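Local coordinates for biphenyl-2,3-diol 1,2-dioxygenase III-related protein (Vibrio cholerae, PDB 3EY8) that binds calcium with a glyoxalase/dioxygenase-type fold and is possibly an oxidoreductase, though its substrate is not established, at residues B[25-28]-B[29-33]; B[81-84]-B[85-88]. The protein carries 9 engineered substitutions. All blocks are in the same frame, centred on the assembly; numbering follows the deposited sequence.

Contact 1 of 2, residues B[25-28]-B[29-33]; sequences TKFY and EKVLG. Engineered in segment 25-28: Lys-26 (natural residue Asn).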
# COMPACT_ATOMS: atom_id res chain seq x y z
N THR B 25 13.85 3.41 -9.24
CA THR B 25 13.53 2.38 -10.23
C THR B 25 14.67 1.37 -10.36
O THR B 25 14.42 0.16 -10.40
CB THR B 25 13.11 2.97 -11.59
OG1 THR B 25 14.16 3.80 -12.10
CG2 THR B 25 11.84 3.82 -11.45
N LYS B 26 15.91 1.85 -10.38
CA LYS B 26 17.06 0.95 -10.43
C LYS B 26 17.02 -0.03 -9.25
O LYS B 26 17.23 -1.23 -9.42
CB LYS B 26 18.37 1.72 -10.41
CG LYS B 26 18.70 2.45 -11.70
CD LYS B 26 20.11 3.03 -11.64
CE LYS B 26 20.43 3.87 -12.87
NZ LYS B 26 19.72 5.18 -12.87
N PHE B 27 16.74 0.50 -8.07
CA PHE B 27 16.68 -0.33 -6.86
C PHE B 27 15.60 -1.40 -6.94
O PHE B 27 15.87 -2.59 -6.75
CB PHE B 27 16.47 0.55 -5.63
CG PHE B 27 16.42 -0.22 -4.34
CD1 PHE B 27 15.22 -0.74 -3.87
CD2 PHE B 27 17.57 -0.43 -3.60
CE1 PHE B 27 15.17 -1.45 -2.68
CE2 PHE B 27 17.53 -1.13 -2.41
CZ PHE B 27 16.33 -1.64 -1.95
N TYR B 28 14.36 -1.00 -7.21
CA TYR B 28 13.26 -1.96 -7.23
C TYR B 28 13.39 -3.00 -8.35
O TYR B 28 12.97 -4.15 -8.19
CB TYR B 28 11.91 -1.25 -7.25
CG TYR B 28 11.51 -0.75 -5.88
CD1 TYR B 28 11.89 0.51 -5.44
CD2 TYR B 28 10.79 -1.56 -5.02
CE1 TYR B 28 11.54 0.96 -4.18
CE2 TYR B 28 10.44 -1.12 -3.75
CZ TYR B 28 10.82 0.14 -3.34
OH TYR B 28 10.47 0.57 -2.09
N GLU B 29 13.98 -2.60 -9.48
CA GLU B 29 14.23 -3.56 -10.55
C GLU B 29 15.30 -4.57 -10.14
O GLU B 29 15.11 -5.77 -10.27
CB GLU B 29 14.61 -2.86 -11.86
CG GLU B 29 13.42 -2.17 -12.54
CD GLU B 29 13.59 -1.99 -14.04
OE1 GLU B 29 14.71 -1.66 -14.49
OE2 GLU B 29 12.60 -2.17 -14.77
N LYS B 30 16.42 -4.07 -9.62
CA LYS B 30 17.56 -4.92 -9.29
C LYS B 30 17.31 -5.77 -8.05
O LYS B 30 17.70 -6.94 -8.00
CB LYS B 30 18.82 -4.06 -9.11
CG LYS B 30 20.00 -4.81 -8.53
CD LYS B 30 21.26 -3.96 -8.55
CE LYS B 30 22.44 -4.71 -7.95
NZ LYS B 30 23.75 -4.12 -8.35
N VAL B 31 16.65 -5.20 -7.05
CA VAL B 31 16.51 -5.87 -5.76
C VAL B 31 15.25 -6.73 -5.68
O VAL B 31 15.29 -7.84 -5.15
CB VAL B 31 16.57 -4.86 -4.60
CG1 VAL B 31 16.40 -5.56 -3.25
CG2 VAL B 31 17.89 -4.11 -4.63
N LEU B 32 14.14 -6.24 -6.23
CA LEU B 32 12.87 -6.96 -6.13
C LEU B 32 12.37 -7.50 -7.46
O LEU B 32 11.31 -8.12 -7.52
CB LEU B 32 11.80 -6.07 -5.51
CG LEU B 32 12.01 -5.84 -4.01
CD1 LEU B 32 10.85 -5.07 -3.41
CD2 LEU B 32 12.20 -7.18 -3.30
N GLY B 33 13.13 -7.26 -8.52
CA GLY B 33 12.77 -7.76 -9.84
C GLY B 33 11.50 -7.16 -10.41
O GLY B 33 10.84 -7.76 -11.25
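Phe-27 O receives the shortest backbone bond here, from Val-31 N at 2.7 Å. Val-31 CB also lies 3.2 Å from Phe-27 O, so the side chain of Val-31 crowds the oxygen that its amide binds. Glu-29 N to Thr-25 O and Lys-30 N to the carbonyl of the engineered Lys-26 continue the i to i+4 pattern. The next i to i+4 bond keeps the spacing but is bent: Leu-32 N reaches Tyr-28 O at 3.1 Å, well above the carbonyl plane, with C=O...N 126°. Gly-33 then leaves helical geometry with positive phi, its N bonded weakly to Glu-29 O at 3.0 Å.

Two side-chain pairs, each one turn apart, lie along the helix. Phe-27 CG lies anti to the backbone N (chi1 -179°), which swings the ring toward the following turn, and Val-31 CG2 sits over one face, 3.8 Å from the centroid: a CH-pi contact. Tyr-28 and Leu-32 instead run alongside each other, Leu-32 CD1 meeting Tyr-28 CD2 at 3.9 Å from an oblique direction. Beyond these pairs, Tyr-28 OH is hydrogen-bonded to Asp-119, and Glu-29 OE2 to the amide of Ala-36. Phe-27, Val-31 and Leu-32 all lean on Phe-117 of strand 110-118, whereas Thr-25 and Tyr-28 touch strand 43-48; Leu-32 also packs on Ile-8 of the second subunit. This part of helix 21-32, reaching side chains of both mixed sheets, belongs to the beta-alpha-beta-beta-beta topology of the glyoxalase/bleomycin resistance/dioxygenase fold.

Contact 2 of 2, residues B[81-84]-B[85-88]; sequences DIDL and SDAM. Engineered in segment 81-84: Ile-82 (natural residue Thr), Asp-83 (natural residue Val).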
# COMPACT_ATOMS: atom_id res chain seq x y z
N ASP B 81 7.18 -15.80 -4.40
CA ASP B 81 7.03 -17.25 -4.55
C ASP B 81 8.38 -17.97 -4.64
O ASP B 81 8.45 -19.18 -4.85
CB ASP B 81 6.09 -17.63 -5.71
CG ASP B 81 6.57 -17.14 -7.08
OD1 ASP B 81 7.75 -16.75 -7.24
OD2 ASP B 81 5.74 -17.15 -8.01
N ILE B 82 9.44 -17.20 -4.46
CA ILE B 82 10.80 -17.72 -4.38
C ILE B 82 11.08 -18.22 -2.96
O ILE B 82 10.58 -17.65 -1.98
CB ILE B 82 11.79 -16.61 -4.78
CG1 ILE B 82 11.69 -16.38 -6.29
CG2 ILE B 82 13.21 -16.97 -4.34
CD1 ILE B 82 12.28 -15.08 -6.77
N ASP B 83 11.85 -19.30 -2.84
CA ASP B 83 12.22 -19.80 -1.52
C ASP B 83 12.83 -18.64 -0.72
O ASP B 83 13.71 -17.94 -1.23
CB ASP B 83 13.22 -20.93 -1.66
CG ASP B 83 13.64 -21.50 -0.33
OD1 ASP B 83 14.49 -20.88 0.33
OD2 ASP B 83 13.12 -22.57 0.06
N LEU B 84 12.36 -18.41 0.50
CA LEU B 84 12.76 -17.21 1.23
C LEU B 84 14.27 -17.13 1.46
O LEU B 84 14.85 -16.06 1.38
CB LEU B 84 12.02 -17.04 2.56
CG LEU B 84 12.04 -15.60 3.08
CD1 LEU B 84 11.13 -14.72 2.25
CD2 LEU B 84 11.65 -15.52 4.56
N SER B 85 14.91 -18.26 1.74
CA SER B 85 16.36 -18.22 1.91
C SER B 85 17.07 -17.79 0.63
O SER B 85 18.06 -17.05 0.68
CB SER B 85 16.92 -19.54 2.46
OG SER B 85 16.58 -20.64 1.64
N ASP B 86 16.57 -18.23 -0.53
CA ASP B 86 17.11 -17.78 -1.80
C ASP B 86 16.87 -16.28 -1.98
O ASP B 86 17.73 -15.57 -2.49
CB ASP B 86 16.47 -18.53 -2.98
CG ASP B 86 16.95 -19.95 -3.11
OD1 ASP B 86 17.68 -20.43 -2.20
OD2 ASP B 86 16.61 -20.60 -4.11
N ALA B 87 15.69 -15.81 -1.58
CA ALA B 87 15.33 -14.40 -1.72
C ALA B 87 16.27 -13.54 -0.90
O ALA B 87 16.75 -12.50 -1.36
CB ALA B 87 13.89 -14.16 -1.27
N MSE B 88 16.53 -13.96 0.34
CA MSE B 88 17.45 -13.24 1.22
C MSE B 88 18.86 -13.21 0.65
O MSE B 88 19.51 -12.16 0.63
CB MSE B 88 17.47 -13.85 2.62
CG MSE B 88 16.58 -13.13 3.62
SE MSE B 88 16.84 -13.71 5.48
CE MSE B 88 16.36 -15.59 5.23
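Between Asp-83 and Leu-84 the backbone passes from extended to helical, psi falling from 130° to -38°, and the first helical bonds tie Asp-83 and Leu-84 to the residues four further on. Ala-87 N to Asp-83 O and Met-88 N to Leu-84 O both measure 2.9 Å, and both are fairly straight at the hydrogen.

Asp-83, an engineered residue, occupies the N-cap. Its CG is anti to its own N (chi1 -180°), which carries OD1 over the opening turn, where a hydroxyl and two amides converge on it. Ser-85 OG is modelled 2.5 Å from Asp-83 OD1, a bond shorter than usual whose exact length is doubtful, whereas the amides give weak bonds: Ser-85 N to Asp-83 OD1 at 3.0 Å and Asp-86 N to Asp-83 OD1 at 3.5 Å. These donors and the helix start would tend to stabilise the negative charge, probably offsetting the nearness of a like group, Asp-86 OD1, 4.1 Å from Asp-83 OD1.

On the apolar side, CG2 of the engineered Ile-82 comes within 3.9 Å of Asp-86 CB, the two side chains crossing at about a right angle, and within 4.2 Å of Ala-87 CB. Ile-82 also packs on Leu-5 and Ala-87 on Met-6, both of the second subunit. Buried Leu-84 turns instead to Thr-113 and Phe-115 of strand 110-118. Side-chain capping by Asp-83 is that of an N-capped helix start, with a loose contact between Ile-82 and Ala-87 at the positions of a hydrophobic staple.

Overall arrangement
From the N terminus, strand 10-18 leads into helix 21-32, whose last turns form contact 1; the chain then builds strands 35-39, 43-48 and 51-57 before strand 75-79 and the loop that enters helix 84-93 at contact 2. Each lies within one continuous stretch, so neither closes a loop. The two are in series, neither nested nor crossed: contact 1 lies toward the end of one helix, contact 2 at the start of the other. Their centres are 16 Å apart, and their nearest atoms about 6 Å, without touching. Strand 110-118 joins them, offering Phe-117 to contact 1 and Phe-115 to contact 2, and Tyr-90 of helix 84-93 hydrogen-bonds Lys-30 O. Both contacts also pack against the second subunit.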